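Local structure of Ufm1-specific protease (Caenorhabditis elegans, 5EJJ) at residues A[291-296]-A[302-307]; A[287-292]-A[335-340]; A[36-41]-A[63-68]. The protein cleaves the peptide bond at the C-terminal glycine of the ubiquitin-like modifier UFM1, acting as a thiol protease, and is required for localising certain odorant receptors to olfactory cilia. One frame throughout, in Å; residues are numbered along the deposited sequence.

Contact 1 of 3, residues A[291-296]-A[302-307]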
ATOM      1  N   ALA A 291      -3.957  11.218  -2.514  1.00 16.83           N
ATOM      2  CA  ALA A 291      -3.840   9.826  -2.101  1.00 15.34           C
ATOM      3  C   ALA A 291      -2.422   9.468  -1.678  1.00 13.37           C
ATOM      4  O   ALA A 291      -1.445  10.057  -2.149  1.00 12.25           O
ATOM      5  CB  ALA A 291      -4.310   8.894  -3.225  1.00 15.60           C
ATOM      6  N   THR A 292      -2.328   8.488  -0.789  1.00 14.71           N
ATOM      7  CA  THR A 292      -1.059   7.873  -0.410  1.00 13.47           C
ATOM      8  C   THR A 292      -1.205   6.353  -0.547  1.00 14.15           C
ATOM      9  O   THR A 292      -2.242   5.787  -0.195  1.00 15.40           O
ATOM     10  CB  THR A 292      -0.678   8.217   1.036  1.00 11.60           C
ATOM     11  OG1 THR A 292      -0.778   9.630   1.228  1.00 11.57           O
ATOM     12  CG2 THR A 292       0.727   7.808   1.317  1.00 11.06           C
ATOM     13  N   TYR A 293      -0.182   5.703  -1.089  1.00 11.46           N
ATOM     14  CA  TYR A 293      -0.202   4.276  -1.303  1.00 10.12           C
ATOM     15  C   TYR A 293       1.074   3.667  -0.784  1.00 12.57           C
ATOM     16  O   TYR A 293       2.076   4.354  -0.581  1.00 13.28           O
ATOM     17  CB  TYR A 293      -0.269   3.961  -2.785  1.00 11.52           C
ATOM     18  CG  TYR A 293      -1.445   4.550  -3.478  1.00 13.25           C
ATOM     19  CD1 TYR A 293      -1.376   5.802  -4.063  1.00 13.96           C
ATOM     20  CD2 TYR A 293      -2.626   3.854  -3.560  1.00 17.47           C
ATOM     21  CE1 TYR A 293      -2.468   6.349  -4.704  1.00 16.34           C
ATOM     22  CE2 TYR A 293      -3.720   4.376  -4.205  1.00 19.99           C
ATOM     23  CZ  TYR A 293      -3.641   5.624  -4.765  1.00 20.39           C
ATOM     24  OH  TYR A 293      -4.749   6.127  -5.389  1.00 20.67           O
ATOM     25  N   LEU A 294       1.032   2.353  -0.588  1.00 17.15           N
ATOM     26  CA  LEU A 294       2.227   1.552  -0.359  1.00 15.61           C
ATOM     27  C   LEU A 294       2.152   0.440  -1.369  1.00 13.92           C
ATOM     28  O   LEU A 294       1.579  -0.599  -1.086  1.00 17.65           O
ATOM     29  CB  LEU A 294       2.214   0.951   1.040  1.00 15.44           C
ATOM     30  CG  LEU A 294       3.380   0.025   1.356  1.00 13.32           C
ATOM     31  CD1 LEU A 294       4.655   0.737   1.050  1.00 13.47           C
ATOM     32  CD2 LEU A 294       3.355  -0.358   2.817  1.00 20.03           C
ATOM     33  N   PRO A 295       2.685   0.667  -2.570  1.00 11.39           N
ATOM     34  CA  PRO A 295       2.621  -0.353  -3.611  1.00 13.80           C
ATOM     35  C   PRO A 295       3.221  -1.654  -3.138  1.00 16.79           C
ATOM     36  O   PRO A 295       4.006  -1.641  -2.190  1.00 15.38           O
ATOM     37  CB  PRO A 295       3.469   0.246  -4.728  1.00 13.96           C
ATOM     38  CG  PRO A 295       3.246   1.711  -4.583  1.00 13.45           C
ATOM     39  CD  PRO A 295       3.240   1.926  -3.080  1.00 13.13           C
ATOM     40  N   PRO A 296       2.834  -2.772  -3.774  1.00 24.34           N
ATOM     41  CA  PRO A 296       3.388  -4.082  -3.415  1.00 23.80           C
ATOM     42  C   PRO A 296       4.903  -4.068  -3.552  1.00 18.61           C
ATOM     43  O   PRO A 296       5.426  -3.675  -4.600  1.00 19.78           O
ATOM     44  CB  PRO A 296       2.756  -5.023  -4.453  1.00 21.83           C
ATOM     45  CG  PRO A 296       2.377  -4.137  -5.586  1.00 20.36           C
ATOM     46  CD  PRO A 296       1.905  -2.877  -4.913  1.00 20.40           C
ATOM     47  N   LEU A 302       4.181   6.114  -1.579  1.00  6.49           N
ATOM     48  CA  LEU A 302       4.051   6.782  -2.870  1.00  6.78           C
ATOM     49  C   LEU A 302       2.942   7.813  -2.743  1.00  8.85           C
ATOM     50  O   LEU A 302       1.856   7.498  -2.254  1.00  8.93           O
ATOM     51  CB  LEU A 302       3.644   5.778  -3.944  1.00  7.87           C
ATOM     52  CG  LEU A 302       3.170   6.280  -5.310  1.00  6.88           C
ATOM     53  CD1 LEU A 302       4.289   6.826  -6.154  1.00  7.51           C
ATOM     54  CD2 LEU A 302       2.577   5.144  -6.037  1.00  9.35           C
ATOM     55  N   HIS A 303       3.203   9.040  -3.192  1.00  8.55           N
ATOM     56  CA  HIS A 303       2.309  10.158  -2.921  1.00  7.68           C
ATOM     57  C   HIS A 303       1.815  10.767  -4.209  1.00  8.84           C
ATOM     58  O   HIS A 303       2.600  11.134  -5.058  1.00 11.29           O
ATOM     59  CB  HIS A 303       3.033  11.219  -2.130  1.00  6.78           C
ATOM     60  CG  HIS A 303       3.830  10.678  -0.997  1.00  7.56           C
ATOM     61  ND1 HIS A 303       3.419  10.784   0.312  1.00  7.02           N
ATOM     62  CD2 HIS A 303       5.017  10.027  -0.970  1.00  7.32           C
ATOM     63  CE1 HIS A 303       4.323  10.224   1.093  1.00  7.59           C
ATOM     64  NE2 HIS A 303       5.300   9.753   0.340  1.00  5.76           N
ATOM     65  N   LEU A 304       0.509  10.887  -4.366  1.00  9.64           N
ATOM     66  CA  LEU A 304      -0.007  11.323  -5.643  1.00 10.40           C
ATOM     67  C   LEU A 304      -1.234  12.194  -5.488  1.00 12.69           C
ATOM     68  O   LEU A 304      -2.096  11.943  -4.639  1.00 12.87           O
ATOM     69  CB  LEU A 304      -0.355  10.115  -6.509  1.00 10.04           C
ATOM     70  CG  LEU A 304       0.762   9.145  -6.886  1.00  7.72           C
ATOM     71  CD1 LEU A 304       0.170   7.944  -7.571  1.00  8.26           C
ATOM     72  CD2 LEU A 304       1.789   9.830  -7.768  1.00  7.16           C
ATOM     73  N   GLN A 305      -1.282  13.233  -6.315  1.00 15.15           N
ATOM     74  CA  GLN A 305      -2.480  14.028  -6.532  1.00 15.82           C
ATOM     75  C   GLN A 305      -3.185  13.378  -7.710  1.00 17.20           C
ATOM     76  O   GLN A 305      -2.586  13.223  -8.785  1.00 18.33           O
ATOM     77  CB  GLN A 305      -2.088  15.452  -6.878  1.00 15.71           C
ATOM     78  CG  GLN A 305      -1.200  16.053  -5.846  1.00 12.62           C
ATOM     79  CD  GLN A 305      -1.893  16.074  -4.519  1.00 15.99           C
ATOM     80  OE1 GLN A 305      -1.551  15.313  -3.620  1.00 18.72           O
ATOM     81  NE2 GLN A 305      -2.907  16.923  -4.392  1.00 18.09           N
ATOM     82  N   LEU A 306      -4.432  12.952  -7.497  1.00 18.88           N
ATOM     83  CA  LEU A 306      -5.172  12.193  -8.516  1.00 19.89           C
ATOM     84  C   LEU A 306      -6.228  13.027  -9.253  1.00 21.41           C
ATOM     85  O   LEU A 306      -7.046  13.710  -8.625  1.00 22.20           O
ATOM     86  CB  LEU A 306      -5.835  10.986  -7.875  1.00 16.43           C
ATOM     87  CG  LEU A 306      -4.880   9.956  -7.313  1.00 13.23           C
ATOM     88  CD1 LEU A 306      -5.681   8.898  -6.624  1.00 14.07           C
ATOM     89  CD2 LEU A 306      -4.056   9.375  -8.441  1.00 13.54           C
ATOM     90  N   PRO A 307      -6.203  12.985 -10.590  1.00 20.30           N
ATOM     91  CA  PRO A 307      -7.174  13.730 -11.403  1.00 26.08           C
ATOM     92  C   PRO A 307      -8.551  13.066 -11.403  1.00 31.23           C
ATOM     93  O   PRO A 307      -8.876  12.322 -12.320  1.00 38.39           O
ATOM     94  CB  PRO A 307      -6.553  13.713 -12.809  1.00 24.33           C
ATOM     95  CG  PRO A 307      -5.633  12.533 -12.815  1.00 25.54           C
ATOM     96  CD  PRO A 307      -5.135  12.372 -11.397  1.00 20.94           C
TER

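Contact 2 of 3, residues A[287-292]-A[335-340]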
ATOM      1  N   THR A 287      -9.982  19.532 -10.673  1.00 30.95           N
ATOM      2  CA  THR A 287      -9.586  19.519  -9.290  1.00 28.92           C
ATOM      3  C   THR A 287      -9.013  18.126  -8.950  1.00 29.52           C
ATOM      4  O   THR A 287      -9.358  17.145  -9.606  1.00 35.15           O
ATOM      5  CB  THR A 287     -10.752  19.929  -8.411  1.00 24.58           C
ATOM      6  OG1 THR A 287     -10.300  20.007  -7.056  1.00 42.22           O
ATOM      7  CG2 THR A 287     -11.863  18.938  -8.528  1.00 24.77           C
ATOM      8  N   THR A 288      -8.121  18.032  -7.962  1.00 26.18           N
ATOM      9  CA  THR A 288      -7.483  16.744  -7.630  1.00 23.61           C
ATOM     10  C   THR A 288      -7.872  16.155  -6.270  1.00 20.32           C
ATOM     11  O   THR A 288      -8.399  16.858  -5.411  1.00 23.31           O
ATOM     12  CB  THR A 288      -5.929  16.833  -7.689  1.00 22.49           C
ATOM     13  OG1 THR A 288      -5.446  17.743  -6.690  1.00 19.46           O
ATOM     14  CG2 THR A 288      -5.465  17.284  -9.066  1.00 22.64           C
ATOM     15  N   THR A 289      -7.613  14.858  -6.095  1.00 21.12           N
ATOM     16  CA  THR A 289      -7.763  14.173  -4.795  1.00 21.33           C
ATOM     17  C   THR A 289      -6.407  13.702  -4.313  1.00 18.00           C
ATOM     18  O   THR A 289      -5.648  13.083  -5.071  1.00 16.25           O
ATOM     19  CB  THR A 289      -8.610  12.860  -4.857  1.00 20.09           C
ATOM     20  OG1 THR A 289      -9.939  13.118  -5.329  1.00 27.90           O
ATOM     21  CG2 THR A 289      -8.687  12.235  -3.485  1.00 13.75           C
ATOM     22  N   SER A 290      -6.110  13.951  -3.046  1.00 16.16           N
ATOM     23  CA  SER A 290      -4.858  13.471  -2.489  1.00 16.28           C
ATOM     24  C   SER A 290      -4.896  12.021  -2.016  1.00 18.96           C
ATOM     25  O   SER A 290      -5.736  11.645  -1.196  1.00 22.93           O
ATOM     26  CB  SER A 290      -4.403  14.370  -1.353  1.00 16.46           C
ATOM     27  OG  SER A 290      -3.365  15.207  -1.820  1.00 18.93           O
ATOM     28  N   ALA A 291      -3.957  11.218  -2.514  1.00 16.83           N
ATOM     29  CA  ALA A 291      -3.840   9.826  -2.101  1.00 15.34           C
ATOM     30  C   ALA A 291      -2.422   9.468  -1.678  1.00 13.37           C
ATOM     31  O   ALA A 291      -1.445  10.057  -2.149  1.00 12.25           O
ATOM     32  CB  ALA A 291      -4.310   8.894  -3.225  1.00 15.60           C
ATOM     33  N   THR A 292      -2.328   8.488  -0.789  1.00 14.71           N
ATOM     34  CA  THR A 292      -1.059   7.873  -0.410  1.00 13.47           C
ATOM     35  C   THR A 292      -1.205   6.353  -0.547  1.00 14.15           C
ATOM     36  O   THR A 292      -2.242   5.787  -0.195  1.00 15.40           O
ATOM     37  CB  THR A 292      -0.678   8.217   1.036  1.00 11.60           C
ATOM     38  OG1 THR A 292      -0.778   9.630   1.228  1.00 11.57           O
ATOM     39  CG2 THR A 292       0.727   7.808   1.317  1.00 11.06           C
ATOM     40  N   LEU A 335      -3.441   1.430  -7.747  1.00 22.34           N
ATOM     41  CA  LEU A 335      -3.653   2.855  -7.458  1.00 18.80           C
ATOM     42  C   LEU A 335      -5.110   3.287  -7.476  1.00 25.12           C
ATOM     43  O   LEU A 335      -5.419   4.430  -7.832  1.00 27.45           O
ATOM     44  CB  LEU A 335      -2.894   3.710  -8.473  1.00 16.52           C
ATOM     45  CG  LEU A 335      -1.388   3.469  -8.557  1.00 17.91           C
ATOM     46  CD1 LEU A 335      -0.819   4.250  -9.701  1.00 15.62           C
ATOM     47  CD2 LEU A 335      -0.721   3.862  -7.252  1.00 15.67           C
ATOM     48  N   ARG A 336      -6.021   2.391  -7.124  1.00 24.67           N
ATOM     49  CA  ARG A 336      -7.419   2.782  -7.071  1.00 23.32           C
ATOM     50  C   ARG A 336      -7.660   3.549  -5.793  1.00 25.14           C
ATOM     51  O   ARG A 336      -7.069   3.243  -4.759  1.00 24.88           O
ATOM     52  CB  ARG A 336      -8.323   1.566  -7.114  1.00 27.54           C
ATOM     53  CG  ARG A 336      -8.030   0.659  -8.273  1.00 33.50           C
ATOM     54  CD  ARG A 336      -8.386   1.327  -9.571  1.00 37.29           C
ATOM     55  NE  ARG A 336      -9.805   1.663  -9.603  1.00 48.15           N
ATOM     56  CZ  ARG A 336     -10.761   0.833 -10.015  1.00 50.50           C
ATOM     57  NH1 ARG A 336     -10.444  -0.397 -10.444  1.00 47.56           N
ATOM     58  NH2 ARG A 336     -12.031   1.240  -9.997  1.00 45.02           N
ATOM     59  N   LEU A 337      -8.538   4.541  -5.871  1.00 27.72           N
ATOM     60  CA  LEU A 337      -8.916   5.361  -4.727  1.00 25.66           C
ATOM     61  C   LEU A 337      -9.195   4.501  -3.500  1.00 25.19           C
ATOM     62  O   LEU A 337      -8.873   4.856  -2.368  1.00 24.92           O
ATOM     63  CB  LEU A 337     -10.156   6.167  -5.099  1.00 27.19           C
ATOM     64  CG  LEU A 337     -10.259   7.611  -4.619  1.00 27.33           C
ATOM     65  CD1 LEU A 337      -8.909   8.157  -4.186  1.00 27.70           C
ATOM     66  CD2 LEU A 337     -10.849   8.443  -5.744  1.00 28.64           C
ATOM     67  N   SER A 338      -9.786   3.344  -3.766  1.00 32.82           N
ATOM     68  CA  SER A 338     -10.154   2.358  -2.757  1.00 29.06           C
ATOM     69  C   SER A 338      -8.944   1.757  -2.030  1.00 25.08           C
ATOM     70  O   SER A 338      -9.065   1.226  -0.918  1.00 20.79           O
ATOM     71  CB  SER A 338     -10.953   1.260  -3.462  1.00 31.66           C
ATOM     72  OG  SER A 338     -10.620  -0.020  -2.956  1.00 40.89           O
ATOM     73  N   GLN A 339      -7.778   1.851  -2.669  1.00 25.66           N
ATOM     74  CA  GLN A 339      -6.559   1.237  -2.163  1.00 22.85           C
ATOM     75  C   GLN A 339      -5.663   2.199  -1.370  1.00 26.63           C
ATOM     76  O   GLN A 339      -4.690   1.768  -0.723  1.00 25.83           O
ATOM     77  CB  GLN A 339      -5.756   0.690  -3.321  1.00 20.14           C
ATOM     78  CG  GLN A 339      -6.498  -0.276  -4.154  1.00 20.89           C
ATOM     79  CD  GLN A 339      -5.590  -0.999  -5.124  1.00 22.79           C
ATOM     80  OE1 GLN A 339      -5.584  -0.701  -6.320  1.00 22.81           O
ATOM     81  NE2 GLN A 339      -4.817  -1.966  -4.616  1.00 20.48           N
ATOM     82  N   ALA A 340      -5.978   3.494  -1.440  1.00 23.83           N
ATOM     83  CA  ALA A 340      -5.195   4.520  -0.763  1.00 18.37           C
ATOM     84  C   ALA A 340      -5.233   4.310   0.743  1.00 17.57           C
ATOM     85  O   ALA A 340      -6.272   4.005   1.306  1.00 18.86           O
ATOM     86  CB  ALA A 340      -5.717   5.870  -1.115  1.00 18.25           C
TER

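Contact 3 of 3, residues A[36-41]-A[63-68]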
ATOM      1  N   PHE A  36      16.041   5.849 -13.621  1.00 17.30           N
ATOM      2  CA  PHE A  36      16.520   6.659 -12.499  1.00 20.63           C
ATOM      3  C   PHE A  36      16.638   5.875 -11.181  1.00 16.57           C
ATOM      4  O   PHE A  36      15.898   4.913 -10.945  1.00 14.98           O
ATOM      5  CB  PHE A  36      15.632   7.889 -12.301  1.00 16.83           C
ATOM      6  CG  PHE A  36      15.189   8.513 -13.579  1.00 18.02           C
ATOM      7  CD1 PHE A  36      13.927   8.240 -14.093  1.00 17.71           C
ATOM      8  CD2 PHE A  36      16.038   9.356 -14.285  1.00 20.32           C
ATOM      9  CE1 PHE A  36      13.506   8.819 -15.279  1.00 19.46           C
ATOM     10  CE2 PHE A  36      15.633   9.936 -15.474  1.00 21.81           C
ATOM     11  CZ  PHE A  36      14.361   9.670 -15.972  1.00 22.78           C
ATOM     12  N   VAL A  37      17.568   6.312 -10.332  1.00 13.42           N
ATOM     13  CA  VAL A  37      17.838   5.670  -9.049  1.00 13.58           C
ATOM     14  C   VAL A  37      17.613   6.650  -7.885  1.00 12.93           C
ATOM     15  O   VAL A  37      18.275   7.684  -7.779  1.00 13.61           O
ATOM     16  CB  VAL A  37      19.274   5.095  -9.021  1.00 12.86           C
ATOM     17  CG1 VAL A  37      19.566   4.386  -7.728  1.00 11.04           C
ATOM     18  CG2 VAL A  37      19.461   4.162 -10.171  1.00 14.21           C
ATOM     19  N   PHE A  38      16.655   6.322  -7.027  1.00 11.66           N
ATOM     20  CA  PHE A  38      16.229   7.222  -5.975  1.00 10.28           C
ATOM     21  C   PHE A  38      16.606   6.614  -4.639  1.00 10.48           C
ATOM     22  O   PHE A  38      16.601   5.394  -4.489  1.00  8.87           O
ATOM     23  CB  PHE A  38      14.729   7.424  -6.046  1.00  9.07           C
ATOM     24  CG  PHE A  38      14.274   8.177  -7.253  1.00  9.66           C
ATOM     25  CD1 PHE A  38      14.367   9.561  -7.295  1.00 14.28           C
ATOM     26  CD2 PHE A  38      13.732   7.512  -8.336  1.00  9.29           C
ATOM     27  CE1 PHE A  38      13.930  10.281  -8.410  1.00 15.87           C
ATOM     28  CE2 PHE A  38      13.292   8.206  -9.451  1.00 11.44           C
ATOM     29  CZ  PHE A  38      13.388   9.600  -9.494  1.00 15.13           C
ATOM     30  N   GLY A  39      16.942   7.452  -3.664  1.00 10.13           N
ATOM     31  CA  GLY A  39      17.462   6.914  -2.430  1.00  9.51           C
ATOM     32  C   GLY A  39      17.699   7.929  -1.348  1.00 11.23           C
ATOM     33  O   GLY A  39      17.451   9.124  -1.531  1.00 12.60           O
ATOM     34  N   ARG A  40      18.164   7.433  -0.206  1.00 10.04           N
ATOM     35  CA  ARG A  40      18.519   8.261   0.925  1.00 11.01           C
ATOM     36  C   ARG A  40      20.010   8.622   0.836  1.00 16.00           C
ATOM     37  O   ARG A  40      20.882   7.849   1.243  1.00 19.33           O
ATOM     38  CB  ARG A  40      18.189   7.524   2.218  1.00 12.08           C
ATOM     39  CG  ARG A  40      16.710   7.185   2.371  1.00 13.05           C
ATOM     40  CD  ARG A  40      16.425   6.292   3.594  1.00 12.42           C
ATOM     41  NE  ARG A  40      14.990   6.044   3.727  1.00 12.71           N
ATOM     42  CZ  ARG A  40      14.451   4.882   4.079  1.00 13.54           C
ATOM     43  NH1 ARG A  40      15.227   3.841   4.335  1.00 15.52           N
ATOM     44  NH2 ARG A  40      13.131   4.767   4.185  1.00 10.74           N
ATOM     45  N   LYS A  41      20.284   9.803   0.283  1.00 17.45           N
ATOM     46  CA  LYS A  41      21.629  10.238  -0.088  1.00 16.38           C
ATOM     47  C   LYS A  41      22.626  10.247   1.045  1.00 15.76           C
ATOM     48  O   LYS A  41      23.780   9.934   0.841  1.00 19.27           O
ATOM     49  CB  LYS A  41      21.575  11.631  -0.710  1.00 19.14           C
ATOM     50  CG  LYS A  41      22.835  12.056  -1.438  1.00 21.00           C
ATOM     51  CD  LYS A  41      22.448  13.053  -2.514  1.00 24.59           C
ATOM     52  CE  LYS A  41      23.532  14.074  -2.821  1.00 33.43           C
ATOM     53  NZ  LYS A  41      22.872  15.337  -3.314  1.00 34.50           N
ATOM     54  N   GLN A  63      11.240  14.766 -12.740  1.00 30.42           N
ATOM     55  CA  GLN A  63      10.617  15.631 -11.751  1.00 26.30           C
ATOM     56  C   GLN A  63       9.266  15.107 -11.298  1.00 20.81           C
ATOM     57  O   GLN A  63       8.873  15.321 -10.152  1.00 19.74           O
ATOM     58  CB  GLN A  63      10.419  17.030 -12.312  1.00 32.42           C
ATOM     59  CG  GLN A  63      11.686  17.750 -12.694  1.00 39.61           C
ATOM     60  CD  GLN A  63      11.389  19.076 -13.356  1.00 43.94           C
ATOM     61  OE1 GLN A  63      10.233  19.520 -13.402  1.00 40.99           O
ATOM     62  NE2 GLN A  63      12.429  19.720 -13.877  1.00 49.92           N
ATOM     63  N   PHE A  64       8.527  14.452 -12.185  1.00 20.67           N
ATOM     64  CA  PHE A  64       7.276  13.861 -11.726  1.00 17.59           C
ATOM     65  C   PHE A  64       7.530  12.735 -10.726  1.00 15.17           C
ATOM     66  O   PHE A  64       6.859  12.646  -9.701  1.00 14.11           O
ATOM     67  CB  PHE A  64       6.400  13.349 -12.855  1.00 13.30           C
ATOM     68  CG  PHE A  64       5.097  12.808 -12.366  1.00 14.65           C
ATOM     69  CD1 PHE A  64       4.073  13.675 -11.966  1.00 13.48           C
ATOM     70  CD2 PHE A  64       4.902  11.436 -12.241  1.00 13.30           C
ATOM     71  CE1 PHE A  64       2.871  13.186 -11.493  1.00 13.09           C
ATOM     72  CE2 PHE A  64       3.704  10.930 -11.768  1.00 11.95           C
ATOM     73  CZ  PHE A  64       2.684  11.802 -11.393  1.00 13.71           C
ATOM     74  N   LEU A  65       8.503  11.883 -11.029  1.00 15.39           N
ATOM     75  CA  LEU A  65       8.838  10.780 -10.145  1.00 13.47           C
ATOM     76  C   LEU A  65       9.190  11.278  -8.759  1.00 12.97           C
ATOM     77  O   LEU A  65       8.559  10.874  -7.789  1.00 12.63           O
ATOM     78  CB  LEU A  65       9.983   9.932 -10.707  1.00 12.97           C
ATOM     79  CG  LEU A  65       9.647   9.186 -12.000  1.00 11.39           C
ATOM     80  CD1 LEU A  65      10.771   8.279 -12.343  1.00 12.53           C
ATOM     81  CD2 LEU A  65       8.369   8.409 -11.885  1.00 10.12           C
ATOM     82  N   GLU A  66      10.175  12.171  -8.675  1.00 15.30           N
ATOM     83  CA  GLU A  66      10.717  12.630  -7.395  1.00 12.25           C
ATOM     84  C   GLU A  66       9.637  13.284  -6.531  1.00 11.14           C
ATOM     85  O   GLU A  66       9.644  13.133  -5.311  1.00 10.90           O
ATOM     86  CB  GLU A  66      11.893  13.583  -7.633  1.00 16.46           C
ATOM     87  CG  GLU A  66      12.829  13.844  -6.435  1.00 20.83           C
ATOM     88  CD  GLU A  66      14.251  14.284  -6.899  1.00 35.95           C
ATOM     89  OE1 GLU A  66      15.173  14.469  -6.051  1.00 31.08           O
ATOM     90  OE2 GLU A  66      14.445  14.443  -8.136  1.00 40.55           O
ATOM     91  N   SER A  67       8.683  13.968  -7.152  1.00  8.99           N
ATOM     92  CA  SER A  67       7.663  14.651  -6.378  1.00  9.88           C
ATOM     93  C   SER A  67       6.694  13.651  -5.769  1.00 10.30           C
ATOM     94  O   SER A  67       5.879  13.983  -4.900  1.00 10.07           O
ATOM     95  CB  SER A  67       6.896  15.648  -7.249  1.00 12.70           C
ATOM     96  OG  SER A  67       5.777  15.055  -7.894  1.00 12.21           O
ATOM     97  N   SER A  68       6.773  12.416  -6.237  1.00  9.75           N
ATOM     98  CA  SER A  68       5.844  11.396  -5.790  1.00  8.16           C
ATOM     99  C   SER A  68       6.404  10.491  -4.717  1.00  8.12           C
ATOM    100  O   SER A  68       5.672   9.716  -4.129  1.00  7.80           O
ATOM    101  CB  SER A  68       5.403  10.578  -6.972  1.00  8.08           C
ATOM    102  OG  SER A  68       4.749  11.440  -7.887  1.00 11.61           O
TER

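Contact 1 of 3, residues A[291-296]-A[302-307]
Strands 291-293 and 302-306 run antiparallel, their axes 4.9 Å apart at the closest point and inclined at 156°. A291 and L304 form one hydrogen-bonded pair: A291 N gives to L304 O at 2.9 Å, and L304 N returns a bond to A291 O at 3.1 Å. Y293 and L302 form the next, with Y293 N to L302 O at 3.0 Å and L302 N to Y293 O at 2.9 Å. Between them T292 and H303 make the non-hydrogen-bonded pair. The result is a two-stranded beta hairpin, closed by the connection 294-301. A291, Y293, L302 and L304 share one face and give it an apolar character. With CG beside its backbone N (chi1 -58°), Y293 swings its ring back toward A291, and its far edge meets L306 CD1, which also lies 3.7 Å from A291 CB. The phenol suits this place because its hydroxyl probably bonds to L335 O. Past the strand, the P295 ring sets CG 3.8 Å from CD2 of L302, the two side chains roughly perpendicular. T292 and H303 point together to the other face, where CG2 of T292 lies near ND1 of H303; these polar types are tolerated there because their polar ends are taken up by outside partners, T292 OG1 by E242 and H303 NE2 by S70.

Contact 2 of 3, residues A[287-292]-A[335-340]
Strand 289-293 of a beta hairpin is met here by the loop that follows helix 312-325, and A291 and T292 of the strand receive A340 of the loop. The two methyl groups, A291 CB and A340 CB, stand 3.9 Å apart. Alanine fits both places because its short side chain lets the two backbones come close: A340 CA reaches T292 O at 3.3 Å, in a CA-H...O contact bent to 125° at the hydrogen. Two residues before A291, T289 makes the second meeting point, its CG2 4.1 Å from CD1 of L337. T289 has CG2 anti to the backbone N and OG1 beside it; this rotation (chi1 -60°) turns the methyl to the leucine and leaves OG1 to bond to T308. Threonine thereby serves an apolar and a polar neighbour from one branched carbon. On the loop side, residues 336-339 form a tight turn, closed by Q339 N to R336 O, with L337 and S338 at its corners. The Q339 side chain folds back within it, OE1 accepting from R336 N at 3.2 Å with the donor tilted from the amide plane, and its NE2 bonds to P333. The turn thus presents L337 from one corner, with A340 just beyond its end. No conventional hydrogen bond joins the two segments; the backbone bonding between T292 and L341, one residue further on, supplies the directional link. The contact itself rests on methyl packing and one weak CA-H...O contact, and therefore has little directional character of its own.

Contact 3 of 3, residues A[36-41]-A[63-68]
F64 O of helix 59-68 accepts from two serine hydroxyls, S68 OG at 3.0 Å and S67 OG at 3.2 Å, which reach it from opposite faces of its carbonyl plane. Serine suits both places because its short side chain can fold back on a carbonyl about one turn earlier; N270 also bonds to S67 OG. The meeting with the strand is apolar and centres on L65. Its CD1 lies 3.6 Å from CD1 of F36, and its CB lies 3.6 Å from CZ of F38; the leucine side chain crosses those of both phenylalanines at about a right angle. F38 has CG anti to its carbonyl carbon (chi1 -68°), which carries the ring toward the helix, where CE1 also lies 4.0 Å from CB of E66. Glutamate can serve here because its aliphatic stem touches the ring while its extended carboxylate reaches R62, in a salt bridge, and L75 N. Alternate strand residues F36 and F38 thus face the helix, and the short axes, 10.4 Å apart, run nearly in the same direction at 25°. This is helix-on-sheet packing, in which helix 59-68 covers strand 33-40 of the mixed sheet within the MPN domain.

From the N terminus, contact 3 comes first, bringing helix 59-68 back onto strand 33-40 after the chain has passed through strand 45-53. The chain then travels more than two hundred residues before contact 2 and contact 1 open from the same strand, 289-293. Contact 1 closes the short hairpin connection 294-301. Contact 2 closes a longer excursion through helix 312-325 and encloses contact 1, with which it shares A291 and T292, so the two nest without crossing. Contact 3 lies in series with both. It nevertheless meets contact 1 in space, where H303 N probably bonds to S68 O, joining helix 59-68 to the hairpin, whereas contacts 2 and 3 do not touch.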